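Local coordinates for L544 (Acanthamoeba polyphaga mimivirus, PDB 4AMQ), which probably acts as a metal-dependent nucleotidyl transferase of the virion, with a manganese-binding nucleotidyltransferase domain and a helical domain, at residues L165-S170 and Q188-N193; K177-R180 and E184-F187; V281-Y286 and T346-N351; N315-N320 and N353-K358. All blocks are in the same frame, centred on the assembly; numbering follows the deposited sequence.

Interaction 1: residues L165-S170 and Q188-N193; sequences LRWTSS and QDVVKN
V190, on the helix 187-192, rests one methyl group against two side chains of the edge strand 164-167. The contact between the segments is wholly apolar and rests on that one branch. CG2 of V190 lies 3.8 Å from CZ2 of W167, on the benzene half of the indole, and meets the ring obliquely. The same CG2 is 4.2 Å from CD1 of L165. V190 holds CG2 anti to its carbonyl carbon while CG1 is anti to the backbone N (chi1 172°), and this turns CG2 to the strand. The side chains of W167 and V190 slide past each other in opposite directions, and all three residues are buried.

The polar bonding lies beside the contact, not in it. The indole NE1 of W167 donates to the carbonyl of C106 on the neighbouring strand 99-108, which fixes the turn of the ring and satisfies its buried N-H. F187 meets the same ring edge-to-face. Separately, N193 closes the C-terminal end of the helix: its ND2 donates to D189 O at 2.7 Å, from above the carbonyl plane and with a bent N-H...O angle of 135°. N193 N also donates to D189 O, at 3.1 Å, so one carbonyl takes two bonds from the residue that leaves the helix.

L165 and W167 alternate with R166 along the strand, and both direct their side chains to the helix. The arrangement is that of a short helix packed on the outermost strand of the mixed sheet of a nucleotidyltransferase domain.

Interaction 2: residues K177-R180 and E184-F187; sequences KILR and EVSF
Two backbone hydrogen bonds between K177 and V185 hold the strands together. K177 N donates to V185 O at 2.8 Å, nearly straight at 164°. In return V185 N donates to K177 O at 2.9 Å, with the N-H more bent at 138°. The two carbonyl oxygens, K177 O and V185 O, come within 3.2 Å of each other without bonding, and each is met by the N-H of the other residue. K177 and V185 thus form an antiparallel hydrogen-bonded pair, and I178 with E184 the adjoining non-hydrogen-bonded pair, whose side chains lie on the other face. Strands 176-178 and 184-186 are the two arms of a small beta hairpin at the surface of the nucleotidyltransferase domain, separate from its main sheet.

On the face of K177 and V185, the valine methyl CG1 stands 3.5 Å from K177 CB and 3.2 Å from K177 O. It is placed there by a chi1 of 78°, which sets CG1 between the backbone N and the carbonyl carbon. Beyond CB, the lysine chain runs extended away from V185 and bends only at its end, where NZ forms a salt bridge with E171 and a hydrogen bond with R166 O. L179, just past the first strand, brings its tip back over V185: CD2 touches V185 CB at 3.8 Å, and CD1 approaches V185 CG1 at 4.0 Å. The same face of the hairpin rests on strand 164-167, with L179 on L165 and V185 on W167.

Interaction 3: residues V281-Y286 and T346-N351; sequences VRIDSY and TQLYTN
Two helices of the L544 helical domain, 274-292 and 334-368, pack here in nearly antiparallel directions, with their short segments at an angle of 157° and their axes 10.4 Å apart at closest approach. I283 and Y349 face each other at the centre. The branch methyl CG2 of I283 sits 3.7 Å from Y349 CD1 and meets the ring obliquely. The other arm of the isoleucine reaches past the ring to the helix behind it, where CD1 is 4.1 Å from Y349 CA and 4.2 Å from L348 CD2. L345 and I307 continue this apolar layer around I283.

The tyrosine ring extends from its helix with CG anti to the backbone N (chi1 -168°), which carries the phenol end to D284. The carboxylate lies across that end, its plane 49° from the ring. OD1 is 3.6 Å from Y349 CE1, while OD2 is 3.4 Å from Y349 OH, a distance that makes at most a weak hydrogen bond. R287, one turn further along the helix 274-292, makes a cation-pi contact with the same ring and a long, weak ion pair with D284 OD1.

The contact therefore grades from a buried aliphatic side at I283 and L348 to a polar, partly exposed side. There the positive charge of R287 probably offsets that of D284, and the phenol is held more by packing and the cation-pi contact than by its weak bond.

Interaction 4: residues N315-N320 and N353-K358; sequences NGIDMN and NKSVNK
S355 reaches from the helix 334-368 to the chain at N315-I317, and its side chain carries the contact. Its CB lies 4.1 Å from CD1 of I317, which bends back to the helix, and 3.8 Å from N315 O. From CB the hydroxyl is set anti to the backbone N (chi1 -178°), and this brings OG to the same carbonyl. OG donates to N315 O in the carbonyl plane, with a C=O...O angle of 154°; the modelled 2.5 Å between these two oxygens is unusually short and its exact length is doubtful. OG is also 3.9 Å from G316 CA, and the NE2 of Q359, one turn along the helix, makes a weak hydrogen bond with OG.

Residues 315-318 end the connection from helix 297-311 into helix 319-331 of the helical domain, and the serine ties it to the long helix that packs beside both. G316, a glycine with a positive phi of 86°, passes close to the serine: the CA atoms of G316 and S355 are 5.7 Å apart.

Further along, D318 takes the N-cap position of helix 319-331. Its OD1 accepts from N320 N at 3.2 Å, met from above the carboxylate plane, while its own backbone N donates to N351 OD1. I317 lies between the two polar attachments, against L348 and I352 of the long helix.

Interactions 1 and 2 lie together in the nucleotidyltransferase domain, interaction 2 nested within the chain loop that interaction 1 closes. They touch where W167 packs on K177 and F187, yet they differ: interaction 1 is buried and apolar, whereas interaction 2 is a surface hairpin held by backbone bonds. Interactions 3 and 4, both partly buried and about 12 Å apart between centres, share helix 334-368 in the helical domain and touch along it. Interaction 3 joins two helices largely through side chains; interaction 4, more peripheral, fixes a loop through a serine-to-carbonyl bond. The two pairs belong to different domains, and the centres of interactions 1 and 4 are accordingly about 41 Å apart.

Interaction 1: residues L165-S170 and Q188-N193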
loop_
_atom_site.group_PDB
_atom_site.type_symbol
_atom_site.label_atom_id
_atom_site.label_comp_id
_atom_site.label_asym_id
_atom_site.label_seq_id
_atom_site.Cartn_x
_atom_site.Cartn_y
_atom_site.Cartn_z
ATOM N N LEU A 165 -13.208 0.092 8.228
ATOM C CA LEU A 165 -12.739 0.248 9.597
ATOM C C LEU A 165 -11.313 -0.265 9.783
ATOM O O LEU A 165 -11.056 -1.468 9.708
ATOM C CB LEU A 165 -13.684 -0.452 10.574
ATOM C CG LEU A 165 -15.100 0.119 10.680
ATOM C CD1 LEU A 165 -15.928 -0.681 11.670
ATOM C CD2 LEU A 165 -15.055 1.586 11.084
ATOM N N ARG A 166 -10.387 0.659 10.021
ATOM C CA ARG A 166 -9.012 0.293 10.325
ATOM C C ARG A 166 -8.805 0.328 11.833
ATOM O O ARG A 166 -8.797 1.398 12.441
ATOM C CB ARG A 166 -8.029 1.239 9.626
ATOM C CG ARG A 166 -8.281 1.406 8.131
ATOM C CD ARG A 166 -7.101 2.065 7.416
ATOM N NE ARG A 166 -6.844 3.426 7.881
ATOM C CZ ARG A 166 -5.963 4.252 7.323
ATOM N NH1 ARG A 166 -5.255 3.859 6.274
ATOM N NH2 ARG A 166 -5.790 5.474 7.810
ATOM N N TRP A 167 -8.655 -0.844 12.438
ATOM C CA TRP A 167 -8.448 -0.942 13.878
ATOM C C TRP A 167 -6.960 -0.860 14.217
ATOM O O TRP A 167 -6.136 -1.523 13.586
ATOM C CB TRP A 167 -9.034 -2.254 14.412
ATOM C CG TRP A 167 -10.522 -2.383 14.214
ATOM C CD1 TRP A 167 -11.182 -2.508 13.026
ATOM C CD2 TRP A 167 -11.528 -2.407 15.234
ATOM N NE1 TRP A 167 -12.535 -2.599 13.242
ATOM C CE2 TRP A 167 -12.774 -2.540 14.590
ATOM C CE3 TRP A 167 -11.496 -2.321 16.631
ATOM C CZ2 TRP A 167 -13.977 -2.592 15.292
ATOM C CZ3 TRP A 167 -12.692 -2.374 17.327
ATOM C CH2 TRP A 167 -13.915 -2.507 16.657
ATOM N N THR A 168 -6.613 -0.040 15.205
ATOM C CA THR A 168 -5.254 -0.040 15.737
ATOM C C THR A 168 -5.116 -1.207 16.704
ATOM O O THR A 168 -6.119 -1.794 17.119
ATOM C CB THR A 168 -4.920 1.267 16.484
ATOM O OG1 THR A 168 -5.836 1.445 17.568
ATOM C CG2 THR A 168 -5.007 2.465 15.547
ATOM N N SER A 169 -3.881 -1.544 17.060
ATOM C CA SER A 169 -3.628 -2.632 18.001
ATOM C C SER A 169 -4.307 -2.392 19.343
ATOM O O SER A 169 -4.853 -3.315 19.939
ATOM C CB SER A 169 -2.124 -2.834 18.211
ATOM O OG SER A 169 -1.531 -3.454 17.084
ATOM N N SER A 170 -4.267 -1.152 19.817
ATOM C CA SER A 170 -4.856 -0.817 21.108
ATOM C C SER A 170 -6.380 -0.857 21.046
ATOM O O SER A 170 -7.039 -1.204 22.023
ATOM C CB SER A 170 -4.381 0.556 21.581
ATOM O OG SER A 170 -4.842 1.576 20.715
ATOM N N GLN A 188 -15.974 -7.623 18.277
ATOM C CA GLN A 188 -16.652 -8.905 18.159
ATOM C C GLN A 188 -17.822 -8.831 17.178
ATOM O O GLN A 188 -18.034 -9.750 16.388
ATOM C CB GLN A 188 -17.124 -9.398 19.525
ATOM C CG GLN A 188 -17.805 -10.752 19.477
ATOM C CD GLN A 188 -16.976 -11.785 18.738
ATOM O OE1 GLN A 188 -15.794 -11.971 19.028
ATOM N NE2 GLN A 188 -17.590 -12.451 17.766
ATOM N N ASP A 189 -18.575 -7.733 17.225
ATOM C CA ASP A 189 -19.704 -7.542 16.323
ATOM C C ASP A 189 -19.212 -7.562 14.885
ATOM O O ASP A 189 -19.811 -8.198 14.016
ATOM C CB ASP A 189 -20.404 -6.207 16.595
ATOM C CG ASP A 189 -21.222 -6.214 17.873
ATOM O OD1 ASP A 189 -21.159 -7.208 18.630
ATOM O OD2 ASP A 189 -21.921 -5.208 18.126
ATOM N N VAL A 190 -18.109 -6.864 14.644
ATOM C CA VAL A 190 -17.555 -6.738 13.300
ATOM C C VAL A 190 -17.105 -8.076 12.707
ATOM O O VAL A 190 -17.386 -8.367 11.547
ATOM C CB VAL A 190 -16.392 -5.729 13.266
ATOM C CG1 VAL A 190 -15.705 -5.760 11.922
ATOM C CG2 VAL A 190 -16.904 -4.326 13.579
ATOM N N VAL A 191 -16.408 -8.888 13.496
ATOM C CA VAL A 191 -15.981 -10.202 13.017
ATOM C C VAL A 191 -17.171 -11.120 12.728
ATOM O O VAL A 191 -17.124 -11.941 11.813
ATOM C CB VAL A 191 -15.011 -10.898 14.000
ATOM C CG1 VAL A 191 -15.282 -10.463 15.425
ATOM C CG2 VAL A 191 -15.113 -12.410 13.867
ATOM N N LYS A 192 -18.238 -10.971 13.506
ATOM C CA LYS A 192 -19.424 -11.800 13.330
ATOM C C LYS A 192 -20.159 -11.442 12.041
ATOM O O LYS A 192 -20.791 -12.294 11.417
ATOM C CB LYS A 192 -20.365 -11.667 14.530
ATOM C CG LYS A 192 -21.488 -12.696 14.555
ATOM C CD LYS A 192 -20.933 -14.110 14.671
ATOM C CE LYS A 192 -22.026 -15.157 14.497
ATOM N NZ LYS A 192 -21.480 -16.543 14.560
ATOM N N ASN A 193 -20.062 -10.179 11.641
ATOM C CA ASN A 193 -20.746 -9.700 10.446
ATOM C C ASN A 193 -19.870 -9.713 9.200
ATOM O O ASN A 193 -20.278 -9.235 8.140
ATOM C CB ASN A 193 -21.300 -8.292 10.673
ATOM C CG ASN A 193 -22.463 -8.278 11.644
ATOM O OD1 ASN A 193 -23.575 -8.685 11.302
ATOM N ND2 ASN A 193 -22.216 -7.803 12.858
#

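Interaction 2: residues K177-R180 and E184-F187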
loop_
_atom_site.group_PDB
_atom_site.type_symbol
_atom_site.label_atom_id
_atom_site.label_comp_id
_atom_site.label_asym_id
_atom_site.label_seq_id
_atom_site.Cartn_x
_atom_site.Cartn_y
_atom_site.Cartn_z
ATOM N N LYS A 177 -14.061 0.438 19.335
ATOM C CA LYS A 177 -13.573 1.532 18.501
ATOM C C LYS A 177 -14.602 2.660 18.450
ATOM O O LYS A 177 -15.801 2.406 18.345
ATOM C CB LYS A 177 -13.279 1.018 17.088
ATOM C CG LYS A 177 -12.764 2.062 16.103
ATOM C CD LYS A 177 -12.550 1.442 14.723
ATOM C CE LYS A 177 -12.055 2.461 13.705
ATOM N NZ LYS A 177 -10.696 2.982 14.029
ATOM N N ILE A 178 -14.135 3.901 18.539
ATOM C CA ILE A 178 -15.020 5.053 18.409
ATOM C C ILE A 178 -14.936 5.616 16.994
ATOM O O ILE A 178 -13.851 5.937 16.510
ATOM C CB ILE A 178 -14.664 6.181 19.400
ATOM C CG1 ILE A 178 -14.405 5.624 20.801
ATOM C CG2 ILE A 178 -15.773 7.226 19.433
ATOM C CD1 ILE A 178 -15.659 5.313 21.584
ATOM N N LEU A 179 -16.082 5.734 16.336
ATOM C CA LEU A 179 -16.139 6.277 14.984
ATOM C C LEU A 179 -16.414 7.776 15.007
ATOM O O LEU A 179 -16.710 8.349 16.056
ATOM C CB LEU A 179 -17.222 5.572 14.163
ATOM C CG LEU A 179 -16.981 4.138 13.678
ATOM C CD1 LEU A 179 -15.657 3.577 14.183
ATOM C CD2 LEU A 179 -18.141 3.236 14.076
ATOM N N ARG A 180 -16.310 8.407 13.840
ATOM C CA ARG A 180 -16.637 9.820 13.698
ATOM C C ARG A 180 -18.005 10.107 14.307
ATOM O O ARG A 180 -18.916 9.277 14.231
ATOM C CB ARG A 180 -16.639 10.224 12.220
ATOM C CG ARG A 180 -15.270 10.215 11.548
ATOM C CD ARG A 180 -14.453 11.450 11.908
ATOM N NE ARG A 180 -13.155 11.468 11.237
ATOM C CZ ARG A 180 -12.938 12.036 10.055
ATOM N NH1 ARG A 180 -13.935 12.623 9.411
ATOM N NH2 ARG A 180 -11.730 12.013 9.509
ATOM N N GLU A 184 -20.117 4.447 18.756
ATOM C CA GLU A 184 -19.364 3.351 19.360
ATOM C C GLU A 184 -19.527 2.055 18.566
ATOM O O GLU A 184 -20.602 1.774 18.036
ATOM C CB GLU A 184 -19.814 3.138 20.808
ATOM C CG GLU A 184 -21.331 2.994 20.982
ATOM C CD GLU A 184 -22.052 4.332 21.069
ATOM O OE1 GLU A 184 -22.112 4.903 22.179
ATOM O OE2 GLU A 184 -22.564 4.814 20.034
ATOM N N VAL A 185 -18.460 1.266 18.486
ATOM C CA VAL A 185 -18.513 -0.010 17.778
ATOM C C VAL A 185 -17.599 -1.031 18.446
ATOM O O VAL A 185 -16.551 -0.676 18.984
ATOM C CB VAL A 185 -18.118 0.148 16.301
ATOM C CG1 VAL A 185 -16.605 0.243 16.166
ATOM C CG2 VAL A 185 -18.655 -1.015 15.483
ATOM N N SER A 186 -18.003 -2.296 18.417
ATOM C CA SER A 186 -17.242 -3.351 19.079
ATOM C C SER A 186 -16.674 -4.354 18.078
ATOM O O SER A 186 -17.306 -4.668 17.069
ATOM C CB SER A 186 -18.102 -4.064 20.123
ATOM O OG SER A 186 -17.416 -5.175 20.673
ATOM N N PHE A 187 -15.481 -4.859 18.372
ATOM C CA PHE A 187 -14.751 -5.701 17.432
ATOM C C PHE A 187 -15.416 -7.055 17.215
ATOM O O PHE A 187 -15.422 -7.580 16.105
ATOM C CB PHE A 187 -13.307 -5.895 17.893
ATOM C CG PHE A 187 -12.434 -6.562 16.874
ATOM C CD1 PHE A 187 -11.842 -5.826 15.861
ATOM C CD2 PHE A 187 -12.208 -7.925 16.924
ATOM C CE1 PHE A 187 -11.038 -6.440 14.920
ATOM C CE2 PHE A 187 -11.406 -8.544 15.986
ATOM C CZ PHE A 187 -10.818 -7.801 14.984
#

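Interaction 3: residues V281-Y286 and T346-N351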
loop_
_atom_site.group_PDB
_atom_site.type_symbol
_atom_site.label_atom_id
_atom_site.label_comp_id
_atom_site.label_asym_id
_atom_site.label_seq_id
_atom_site.Cartn_x
_atom_site.Cartn_y
_atom_site.Cartn_z
ATOM N N VAL A 281 7.004 3.101 -3.384
ATOM C CA VAL A 281 6.411 2.284 -2.330
ATOM C C VAL A 281 7.085 2.531 -0.978
ATOM O O VAL A 281 6.428 2.538 0.065
ATOM C CB VAL A 281 6.503 0.783 -2.666
ATOM C CG1 VAL A 281 6.052 -0.050 -1.484
ATOM C CG2 VAL A 281 5.673 0.459 -3.911
ATOM N N ARG A 282 8.400 2.726 -1.005
ATOM C CA ARG A 282 9.166 2.934 0.217
ATOM C C ARG A 282 8.830 4.288 0.843
ATOM O O ARG A 282 8.801 4.423 2.061
ATOM C CB ARG A 282 10.665 2.798 -0.065
ATOM C CG ARG A 282 11.102 1.360 -0.365
ATOM C CD ARG A 282 12.436 1.292 -1.103
ATOM N NE ARG A 282 13.497 2.030 -0.422
ATOM C CZ ARG A 282 14.756 2.090 -0.845
ATOM N NH1 ARG A 282 15.120 1.446 -1.947
ATOM N NH2 ARG A 282 15.653 2.792 -0.165
ATOM N N ILE A 283 8.560 5.282 0.002
ATOM C CA ILE A 283 8.088 6.582 0.476
ATOM C C ILE A 283 6.659 6.477 1.022
ATOM O O ILE A 283 6.323 7.119 2.014
ATOM C CB ILE A 283 8.152 7.644 -0.636
ATOM C CG1 ILE A 283 9.609 7.978 -0.969
ATOM C CG2 ILE A 283 7.410 8.902 -0.221
ATOM C CD1 ILE A 283 9.776 8.816 -2.215
ATOM N N ASP A 284 5.820 5.665 0.381
ATOM C CA ASP A 284 4.484 5.385 0.914
ATOM C C ASP A 284 4.549 4.717 2.296
ATOM O O ASP A 284 3.711 4.973 3.156
ATOM C CB ASP A 284 3.689 4.503 -0.045
ATOM C CG ASP A 284 3.126 5.271 -1.219
ATOM O OD1 ASP A 284 2.841 6.480 -1.071
ATOM O OD2 ASP A 284 2.951 4.652 -2.290
ATOM N N SER A 285 5.546 3.862 2.503
ATOM C CA SER A 285 5.748 3.220 3.802
ATOM C C SER A 285 6.038 4.242 4.907
ATOM O O SER A 285 5.481 4.159 6.002
ATOM C CB SER A 285 6.876 2.191 3.718
ATOM O OG SER A 285 6.518 1.134 2.849
ATOM N N TYR A 286 6.909 5.204 4.613
ATOM C CA TYR A 286 7.186 6.300 5.536
ATOM C C TYR A 286 5.878 7.003 5.893
ATOM O O TYR A 286 5.519 7.114 7.066
ATOM C CB TYR A 286 8.166 7.282 4.883
ATOM C CG TYR A 286 8.736 8.346 5.801
ATOM C CD1 TYR A 286 7.960 9.419 6.229
ATOM C CD2 TYR A 286 10.057 8.285 6.226
ATOM C CE1 TYR A 286 8.485 10.396 7.058
ATOM C CE2 TYR A 286 10.590 9.258 7.058
ATOM C CZ TYR A 286 9.801 10.310 7.466
ATOM O OH TYR A 286 10.330 11.273 8.289
ATOM N N THR A 346 7.561 14.166 -0.096
ATOM C CA THR A 346 6.420 14.412 -0.969
ATOM C C THR A 346 6.867 15.014 -2.301
ATOM O O THR A 346 6.388 14.615 -3.363
ATOM C CB THR A 346 5.379 15.323 -0.299
ATOM O OG1 THR A 346 4.786 14.629 0.806
ATOM C CG2 THR A 346 4.289 15.711 -1.292
ATOM N N GLN A 347 7.786 15.973 -2.242
ATOM C CA GLN A 347 8.367 16.539 -3.453
ATOM C C GLN A 347 9.111 15.460 -4.226
ATOM O O GLN A 347 8.980 15.355 -5.445
ATOM C CB GLN A 347 9.326 17.680 -3.114
ATOM C CG GLN A 347 8.665 18.873 -2.452
ATOM C CD GLN A 347 9.676 19.859 -1.893
ATOM O OE1 GLN A 347 10.636 20.234 -2.568
ATOM N NE2 GLN A 347 9.468 20.277 -0.649
ATOM N N LEU A 348 9.897 14.666 -3.506
ATOM C CA LEU A 348 10.665 13.587 -4.111
ATOM C C LEU A 348 9.739 12.588 -4.791
ATOM O O LEU A 348 10.021 12.109 -5.886
ATOM C CB LEU A 348 11.517 12.880 -3.056
ATOM C CG LEU A 348 12.481 11.811 -3.570
ATOM C CD1 LEU A 348 13.421 12.396 -4.616
ATOM C CD2 LEU A 348 13.268 11.194 -2.421
ATOM N N TYR A 349 8.627 12.282 -4.132
ATOM C CA TYR A 349 7.642 11.357 -4.668
ATOM C C TYR A 349 7.152 11.863 -6.022
ATOM O O TYR A 349 7.118 11.122 -7.003
ATOM C CB TYR A 349 6.472 11.233 -3.691
ATOM C CG TYR A 349 5.514 10.103 -3.989
ATOM C CD1 TYR A 349 5.724 8.832 -3.466
ATOM C CD2 TYR A 349 4.387 10.311 -4.773
ATOM C CE1 TYR A 349 4.848 7.799 -3.724
ATOM C CE2 TYR A 349 3.503 9.281 -5.037
ATOM C CZ TYR A 349 3.738 8.027 -4.509
ATOM O OH TYR A 349 2.864 6.997 -4.770
ATOM N N THR A 350 6.783 13.138 -6.063
ATOM C CA THR A 350 6.333 13.785 -7.288
ATOM C C THR A 350 7.410 13.733 -8.361
ATOM O O THR A 350 7.140 13.427 -9.524
ATOM C CB THR A 350 5.972 15.255 -7.029
ATOM O OG1 THR A 350 4.937 15.327 -6.041
ATOM C CG2 THR A 350 5.497 15.926 -8.313
ATOM N N ASN A 351 8.637 14.038 -7.960
ATOM C CA ASN A 351 9.753 14.061 -8.889
ATOM C C ASN A 351 10.009 12.690 -9.507
ATOM O O ASN A 351 10.243 12.578 -10.710
ATOM C CB ASN A 351 11.010 14.591 -8.198
ATOM C CG ASN A 351 12.084 15.004 -9.183
ATOM O OD1 ASN A 351 13.208 14.511 -9.134
ATOM N ND2 ASN A 351 11.737 15.906 -10.092
#

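Interaction 4: residues N315-N320 and N353-K358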
loop_
_atom_site.group_PDB
_atom_site.type_symbol
_atom_site.label_atom_id
_atom_site.label_comp_id
_atom_site.label_asym_id
_atom_site.label_seq_id
_atom_site.Cartn_x
_atom_site.Cartn_y
_atom_site.Cartn_z
ATOM N N ASN A 315 17.579 8.236 -12.790
ATOM C CA ASN A 315 17.915 9.282 -13.747
ATOM C C ASN A 315 16.809 10.328 -13.848
ATOM O O ASN A 315 15.625 9.993 -13.790
ATOM C CB ASN A 315 18.199 8.678 -15.126
ATOM C CG ASN A 315 19.386 7.730 -15.115
ATOM O OD1 ASN A 315 19.239 6.530 -15.346
ATOM N ND2 ASN A 315 20.573 8.267 -14.849
ATOM N N GLY A 316 17.200 11.592 -13.991
ATOM C CA GLY A 316 16.246 12.677 -14.149
ATOM C C GLY A 316 15.721 13.244 -12.843
ATOM O O GLY A 316 14.723 13.965 -12.826
ATOM N N ILE A 317 16.396 12.932 -11.741
ATOM C CA ILE A 317 15.940 13.368 -10.426
ATOM C C ILE A 317 16.540 14.716 -10.042
ATOM O O ILE A 317 17.739 14.941 -10.200
ATOM C CB ILE A 317 16.269 12.321 -9.335
ATOM C CG1 ILE A 317 15.606 10.986 -9.667
ATOM C CG2 ILE A 317 15.798 12.796 -7.969
ATOM C CD1 ILE A 317 14.103 11.084 -9.797
ATOM N N ASP A 318 15.695 15.613 -9.546
ATOM C CA ASP A 318 16.161 16.892 -9.030
ATOM C C ASP A 318 16.922 16.668 -7.731
ATOM O O ASP A 318 16.329 16.628 -6.654
ATOM C CB ASP A 318 14.980 17.834 -8.794
ATOM C CG ASP A 318 15.410 19.184 -8.264
ATOM O OD1 ASP A 318 16.615 19.496 -8.343
ATOM O OD2 ASP A 318 14.543 19.937 -7.777
ATOM N N MET A 319 18.238 16.521 -7.838
ATOM C CA MET A 319 19.072 16.214 -6.678
ATOM C C MET A 319 19.119 17.331 -5.636
ATOM O O MET A 319 19.688 17.154 -4.561
ATOM C CB MET A 319 20.487 15.823 -7.116
ATOM C CG MET A 319 20.554 14.482 -7.830
ATOM S SD MET A 319 19.962 13.129 -6.792
ATOM C CE MET A 319 21.252 13.071 -5.550
ATOM N N ASN A 320 18.520 18.477 -5.950
ATOM C CA ASN A 320 18.379 19.548 -4.967
ATOM C C ASN A 320 17.470 19.126 -3.821
ATOM O O ASN A 320 17.658 19.549 -2.680
ATOM C CB ASN A 320 17.835 20.825 -5.609
ATOM C CG ASN A 320 18.815 21.457 -6.573
ATOM O OD1 ASN A 320 20.018 21.193 -6.518
ATOM N ND2 ASN A 320 18.308 22.303 -7.462
ATOM N N ASN A 353 7.869 10.196 -9.841
ATOM C CA ASN A 353 6.767 9.935 -10.751
ATOM C C ASN A 353 6.973 10.617 -12.091
ATOM O O ASN A 353 6.858 9.991 -13.144
ATOM C CB ASN A 353 5.446 10.393 -10.140
ATOM C CG ASN A 353 4.812 9.329 -9.279
ATOM O OD1 ASN A 353 4.227 8.374 -9.790
ATOM N ND2 ASN A 353 4.925 9.482 -7.965
ATOM N N LYS A 354 7.268 11.910 -12.042
ATOM C CA LYS A 354 7.496 12.681 -13.252
ATOM C C LYS A 354 8.566 12.016 -14.108
ATOM O O LYS A 354 8.384 11.827 -15.310
ATOM C CB LYS A 354 7.916 14.110 -12.901
ATOM C CG LYS A 354 8.161 15.003 -14.107
ATOM C CD LYS A 354 8.543 16.408 -13.675
ATOM C CE LYS A 354 7.473 17.005 -12.777
ATOM N NZ LYS A 354 6.131 16.971 -13.424
ATOM N N SER A 355 9.679 11.651 -13.477
ATOM C CA SER A 355 10.806 11.069 -14.195
ATOM C C SER A 355 10.477 9.723 -14.845
ATOM O O SER A 355 10.748 9.519 -16.026
ATOM C CB SER A 355 12.017 10.926 -13.271
ATOM O OG SER A 355 13.132 10.400 -13.972
ATOM N N VAL A 356 9.896 8.806 -14.077
ATOM C CA VAL A 356 9.631 7.468 -14.593
ATOM C C VAL A 356 8.580 7.497 -15.704
ATOM O O VAL A 356 8.668 6.750 -16.675
ATOM C CB VAL A 356 9.226 6.479 -13.476
ATOM C CG1 VAL A 356 7.791 6.722 -13.021
ATOM C CG2 VAL A 356 9.404 5.047 -13.953
ATOM N N ASN A 357 7.592 8.372 -15.558
ATOM C CA ASN A 357 6.572 8.551 -16.583
ATOM C C ASN A 357 7.165 9.059 -17.894
ATOM O O ASN A 357 6.775 8.617 -18.975
ATOM C CB ASN A 357 5.480 9.501 -16.087
ATOM C CG ASN A 357 4.572 8.854 -15.064
ATOM O OD1 ASN A 357 4.294 7.658 -15.141
ATOM N ND2 ASN A 357 4.104 9.637 -14.098
ATOM N N LYS A 358 8.114 9.984 -17.786
ATOM C CA LYS A 358 8.783 10.545 -18.955
ATOM C C LYS A 358 9.580 9.479 -19.697
ATOM O O LYS A 358 9.497 9.367 -20.918
ATOM C CB LYS A 358 9.715 11.686 -18.542
ATOM C CG LYS A 358 10.398 12.380 -19.710
ATOM C CD LYS A 358 11.648 13.124 -19.264
ATOM C CE LYS A 358 12.181 14.016 -20.375
ATOM N NZ LYS A 358 12.321 13.284 -21.665
#